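PDB 5T99: glycoside Hydrolase from Bacteroides uniformis, which probably hydrolyses galactosidic bonds in agarose-derived oligosaccharides, as a family 2 glycoside hydrolase that binds the inhibitor galacto-isofagomine. Local coordinates for residues Ala344-His349 against Leu368-Asp373; Trp412-Glu417 against Ser447-Asn452. All coordinates share one frame; numbering follows the deposited sequence.

Contact 1 (Ala344-His349 against Leu368-Asp373); sequences AIRTSH and LDEAFD. With GIF (D-galacto-isofagomine), chain C.
Neighbouring parallel strands of the catalytic TIM barrel, 344-346 and 366-370, meet here, with His349 of the galacto-isofagomine pocket just beyond the end of the first. Leu368 N donates to Ile345 O (2.9 Å) and Thr347 N to Leu368 O (2.9 Å), which sets Arg346 beside Leu368. The hydroxyl of Thr347 continues the pairing where the first strand stops: Thr347 OG1 accepts the backbone N-H of Glu370 at 2.9 Å in an almost straight bond (174°). With CG anti to its backbone N (chi1 -171°) and the chain extended, Glu370 brings its carboxylate between His349 and Arg346. Glu370 OE1 takes the hydrogen of His349 ND1 at 2.7 Å, nearly in the plane of the imidazole. Held at ND1 by Glu370, the imidazole turns NE2 to O2 of the ligand, 2.7 Å from His349 NE2. Glu370 OE2 presents its syn lone pair to Arg346 NH2 in a 2.8 Å salt bridge, the guanidinium standing almost perpendicular to the carboxylate (86°). A cis peptide bond precedes His349, and Asp373, salt-bridged to Arg161 and Lys379, sets OD1 oblique to the ring. The pairing is that of a beta-alpha-beta unit, with helix 354-363 as the crossover, and its C-terminal end opens into the sugar pocket as in TIM-barrel glycosidases.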
# COMPACT_ATOMS: atom_id res chain seq x y z
N ALA A 344 -7.82 -3.81 -7.38
CA ALA A 344 -6.73 -4.75 -7.12
C ALA A 344 -5.39 -4.07 -6.89
O ALA A 344 -5.11 -3.03 -7.47
CB ALA A 344 -6.63 -5.74 -8.26
N ILE A 345 -4.57 -4.67 -6.03
CA ILE A 345 -3.28 -4.11 -5.63
C ILE A 345 -2.20 -5.18 -5.82
O ILE A 345 -2.41 -6.33 -5.45
CB ILE A 345 -3.26 -3.68 -4.14
CG1 ILE A 345 -4.45 -2.80 -3.77
CG2 ILE A 345 -1.94 -2.97 -3.81
CD1 ILE A 345 -4.48 -1.42 -4.41
N ARG A 346 -1.06 -4.80 -6.38
CA ARG A 346 0.15 -5.63 -6.38
C ARG A 346 1.12 -4.99 -5.40
O ARG A 346 1.45 -3.83 -5.60
CB ARG A 346 0.75 -5.68 -7.78
CG ARG A 346 2.08 -6.42 -7.89
CD ARG A 346 2.35 -6.94 -9.31
NE ARG A 346 3.66 -7.60 -9.39
CZ ARG A 346 4.78 -7.08 -9.90
NH1 ARG A 346 4.83 -5.85 -10.44
NH2 ARG A 346 5.90 -7.80 -9.86
N THR A 347 1.60 -5.72 -4.39
CA THR A 347 2.51 -5.13 -3.37
C THR A 347 3.98 -5.12 -3.82
O THR A 347 4.86 -5.75 -3.22
CB THR A 347 2.34 -5.75 -1.95
OG1 THR A 347 2.95 -7.04 -1.86
CG2 THR A 347 0.89 -5.85 -1.57
N SER A 348 4.23 -4.39 -4.90
CA SER A 348 5.57 -4.18 -5.44
C SER A 348 6.53 -3.64 -4.37
O SER A 348 6.20 -2.61 -3.77
CB SER A 348 5.46 -3.12 -6.52
OG SER A 348 4.73 -2.01 -6.02
N HIS A 349 7.66 -4.28 -4.07
CA HIS A 349 8.02 -5.68 -4.41
C HIS A 349 8.49 -6.35 -3.11
O HIS A 349 9.67 -6.71 -2.93
CB HIS A 349 9.13 -5.74 -5.46
CG HIS A 349 8.85 -4.94 -6.68
ND1 HIS A 349 7.94 -5.33 -7.64
CD2 HIS A 349 9.36 -3.76 -7.12
CE1 HIS A 349 7.90 -4.44 -8.61
NE2 HIS A 349 8.75 -3.47 -8.32
N LEU A 368 -2.17 -9.09 -4.63
CA LEU A 368 -1.03 -9.93 -4.94
C LEU A 368 0.08 -9.57 -3.96
O LEU A 368 0.66 -8.49 -4.03
CB LEU A 368 -0.56 -9.71 -6.37
CG LEU A 368 -1.40 -10.34 -7.49
CD1 LEU A 368 -2.86 -9.94 -7.38
CD2 LEU A 368 -0.84 -9.99 -8.86
N ASP A 369 0.38 -10.50 -3.05
CA ASP A 369 1.26 -10.26 -1.91
C ASP A 369 2.65 -10.75 -2.31
O ASP A 369 2.86 -11.97 -2.45
CB ASP A 369 0.69 -11.04 -0.73
CG ASP A 369 1.15 -10.56 0.63
OD1 ASP A 369 2.07 -9.72 0.72
OD2 ASP A 369 0.58 -11.08 1.62
N GLU A 370 3.58 -9.82 -2.54
CA GLU A 370 4.87 -10.11 -3.20
C GLU A 370 6.04 -10.15 -2.22
O GLU A 370 6.19 -9.26 -1.40
CB GLU A 370 5.14 -9.09 -4.31
CG GLU A 370 6.33 -9.44 -5.20
CD GLU A 370 6.30 -8.72 -6.54
OE1 GLU A 370 6.68 -7.53 -6.60
OE2 GLU A 370 5.90 -9.37 -7.53
N ALA A 371 6.87 -11.17 -2.33
CA ALA A 371 7.89 -11.44 -1.32
C ALA A 371 9.22 -10.72 -1.57
O ALA A 371 9.78 -10.14 -0.63
CB ALA A 371 8.14 -12.94 -1.22
N PHE A 372 9.72 -10.76 -2.81
CA PHE A 372 11.12 -10.41 -3.12
C PHE A 372 11.27 -9.70 -4.45
O PHE A 372 10.49 -9.91 -5.38
CB PHE A 372 12.01 -11.66 -3.18
CG PHE A 372 11.91 -12.56 -1.98
CD1 PHE A 372 12.25 -12.09 -0.72
CD2 PHE A 372 11.51 -13.88 -2.11
CE1 PHE A 372 12.16 -12.91 0.39
CE2 PHE A 372 11.42 -14.71 -1.00
CZ PHE A 372 11.75 -14.23 0.26
N ASP A 373 12.32 -8.89 -4.54
CA ASP A 373 12.71 -8.20 -5.79
C ASP A 373 13.92 -8.84 -6.48
O ASP A 373 14.17 -8.59 -7.66
CB ASP A 373 12.98 -6.72 -5.50
CG ASP A 373 13.33 -5.93 -6.74
OD1 ASP A 373 12.53 -5.95 -7.70
OD2 ASP A 373 14.41 -5.30 -6.75
C GIF C . 10.14 -2.74 -11.76
N GIF C . 9.82 -2.57 -13.17
O GIF C . 9.67 1.44 -14.96
C1 GIF C . 9.73 -1.51 -10.98
O1 GIF C . 11.67 -0.23 -11.57
C2 GIF C . 10.25 -0.23 -11.64
O2 GIF C . 10.24 -1.60 -9.66
C3 GIF C . 9.81 -0.13 -13.10
C4 GIF C . 10.23 -1.37 -13.88
C5 GIF C . 10.38 1.13 -13.76
O HOH W 1 3.29 -10.39 -9.36

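Contact 2 (Trp412-Glu417 against Ser447-Asn452); sequences WSIGNE and STCGFN. With GIF (D-galacto-isofagomine), chain C; EDO (1,2-ethanediol), chain P.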
# COMPACT_ATOMS: atom_id res chain seq x y z
N TRP A 412 0.24 -15.36 -4.08
CA TRP A 412 1.58 -15.18 -3.53
C TRP A 412 2.54 -14.96 -4.69
O TRP A 412 2.80 -15.88 -5.47
CB TRP A 412 2.01 -16.42 -2.73
CG TRP A 412 1.04 -16.83 -1.67
CD1 TRP A 412 0.25 -17.93 -1.68
CD2 TRP A 412 0.76 -16.13 -0.45
NE1 TRP A 412 -0.50 -17.98 -0.54
CE2 TRP A 412 -0.21 -16.89 0.23
CE3 TRP A 412 1.23 -14.95 0.13
CZ2 TRP A 412 -0.72 -16.50 1.48
CZ3 TRP A 412 0.73 -14.56 1.36
CH2 TRP A 412 -0.24 -15.33 2.03
N SER A 413 3.05 -13.73 -4.84
CA SER A 413 4.03 -13.44 -5.90
C SER A 413 5.43 -13.68 -5.34
O SER A 413 5.85 -13.01 -4.39
CB SER A 413 3.88 -12.00 -6.40
OG SER A 413 4.71 -11.74 -7.52
N ILE A 414 6.14 -14.65 -5.92
CA ILE A 414 7.45 -15.09 -5.41
C ILE A 414 8.62 -14.19 -5.80
O ILE A 414 9.71 -14.31 -5.22
CB ILE A 414 7.79 -16.55 -5.81
CG1 ILE A 414 7.68 -16.78 -7.32
CG2 ILE A 414 6.91 -17.53 -5.04
CD1 ILE A 414 8.33 -18.05 -7.80
N GLY A 415 8.42 -13.32 -6.76
CA GLY A 415 9.47 -12.41 -7.17
C GLY A 415 9.04 -11.47 -8.27
O GLY A 415 8.01 -11.67 -8.94
N ASN A 416 9.85 -10.45 -8.47
CA ASN A 416 9.64 -9.47 -9.52
C ASN A 416 10.88 -9.28 -10.36
O ASN A 416 11.94 -8.93 -9.84
CB ASN A 416 9.26 -8.13 -8.91
CG ASN A 416 9.32 -7.01 -9.91
OD1 ASN A 416 8.46 -6.91 -10.79
ND2 ASN A 416 10.35 -6.17 -9.80
N GLU A 417 10.75 -9.51 -11.67
CA GLU A 417 11.81 -9.24 -12.66
C GLU A 417 13.17 -9.86 -12.31
O GLU A 417 14.21 -9.26 -12.56
CB GLU A 417 11.97 -7.72 -12.89
CG GLU A 417 10.69 -7.04 -13.33
CD GLU A 417 10.90 -5.62 -13.82
OE1 GLU A 417 11.81 -4.93 -13.33
OE2 GLU A 417 10.13 -5.20 -14.69
N SER A 447 0.33 -19.33 -6.55
CA SER A 447 1.59 -18.63 -6.69
C SER A 447 1.63 -17.89 -8.02
O SER A 447 0.98 -18.28 -8.99
CB SER A 447 2.75 -19.61 -6.62
OG SER A 447 2.70 -20.54 -7.69
N THR A 448 2.42 -16.83 -8.07
CA THR A 448 2.63 -16.08 -9.29
C THR A 448 4.02 -15.44 -9.26
O THR A 448 4.76 -15.59 -8.28
CB THR A 448 1.51 -15.02 -9.47
OG1 THR A 448 1.57 -14.42 -10.77
CG2 THR A 448 1.62 -13.94 -8.40
N CYS A 449 4.35 -14.73 -10.34
CA CYS A 449 5.63 -14.07 -10.49
C CYS A 449 5.51 -13.04 -11.60
O CYS A 449 4.70 -13.21 -12.52
CB CYS A 449 6.73 -15.10 -10.80
SG CYS A 449 8.43 -14.52 -10.60
N GLY A 450 6.30 -11.97 -11.52
CA GLY A 450 6.26 -10.88 -12.51
C GLY A 450 7.45 -10.97 -13.46
O GLY A 450 8.58 -10.74 -13.03
N PHE A 451 7.19 -11.32 -14.72
CA PHE A 451 8.26 -11.56 -15.70
C PHE A 451 8.44 -10.41 -16.68
O PHE A 451 7.52 -10.10 -17.45
CB PHE A 451 7.97 -12.83 -16.49
CG PHE A 451 7.84 -14.07 -15.64
CD1 PHE A 451 8.91 -14.51 -14.86
CD2 PHE A 451 6.65 -14.80 -15.62
CE1 PHE A 451 8.79 -15.66 -14.08
CE2 PHE A 451 6.53 -15.94 -14.84
CZ PHE A 451 7.60 -16.38 -14.07
N ASN A 452 9.62 -9.79 -16.67
CA ASN A 452 9.96 -8.73 -17.63
C ASN A 452 10.76 -9.18 -18.84
O ASN A 452 10.78 -8.47 -19.86
CB ASN A 452 10.68 -7.56 -16.97
CG ASN A 452 12.01 -7.94 -16.32
OD1 ASN A 452 12.22 -9.09 -15.92
ND2 ASN A 452 12.89 -6.95 -16.18
C GIF C . 10.14 -2.74 -11.76
N GIF C . 9.82 -2.57 -13.17
O GIF C . 9.67 1.44 -14.96
C1 GIF C . 9.73 -1.51 -10.98
O1 GIF C . 11.67 -0.23 -11.57
C2 GIF C . 10.25 -0.23 -11.64
O2 GIF C . 10.24 -1.60 -9.66
C3 GIF C . 9.81 -0.13 -13.10
C4 GIF C . 10.23 -1.37 -13.88
C5 GIF C . 10.38 1.13 -13.76
C1 EDO P . 10.83 -4.07 -18.19
O1 EDO P . 10.91 -4.88 -19.39
C2 EDO P . 12.21 -3.62 -17.74
O2 EDO P . 12.14 -3.25 -16.36
O HOH W 2 15.36 -7.24 -14.38
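The carboxylate of Glu417 and the amide of Asn452 lie stacked, their planes 19° apart, with Glu417 CD 3.4 Å from Asn452 ND2. The two side chains cross at about a right angle, and Asn452 CB comes within 3.3 Å of Glu417 OE2. Glu417 OE2 also accepts a weak hydrogen bond from the ring nitrogen N of galacto-isofagomine at 3.1 Å and another bond from an ethanediol molecule. Asn452 OD1 has its own partner in Gln421, while a water joins Asn452 ND2 to Glu417 O. An alanine in place of Glu417 would probably leave the ligand nitrogen without this hydrogen-bond acceptor and the Asn452 amide without the group stacked on it. Four backbone bonds join the parallel segments leading to the pocket, the last from Glu417 N, just past its strand, to Gly450 O at 2.8 Å. A beta bulge shifts the register between Ser413-Thr448 and Asn416-Gly450. Before it, Thr448 CG2 packs on Ser413 CB at 3.6 Å; within it, Ile414 CG1 rests on Cys449 CB at 4.0 Å. Helix 427-441 makes the crossover between the strands and packs on Trp412, Ile414 and Ser447, while strands 366-370 and 468-472 flank the pair.

Both contacts are buried parallel strand pairs of the same TIM barrel, their centres 8 Å apart, and strands 366-370 and 409-416 are neighbours in its sheet. Contact 1 adds to its strand pairing a polar network in which an arginine, a glutamate and a histidine are linked in series. Contact 2 is mainly backbone pairing, with small side chains such as Ser413, Thr448 and Cys449 along the strands, and its one acidic side chain lies at the ligand end. The two are joined by Glu370 OE2, 2.7 Å from Ser413 OG, and by Arg346 NH2, 2.9 Å from Asn416 OD1, both probable hydrogen bonds. They meet different parts of the inhibitor, a hydroxyl at 344-349 and the ring nitrogen at 412-417.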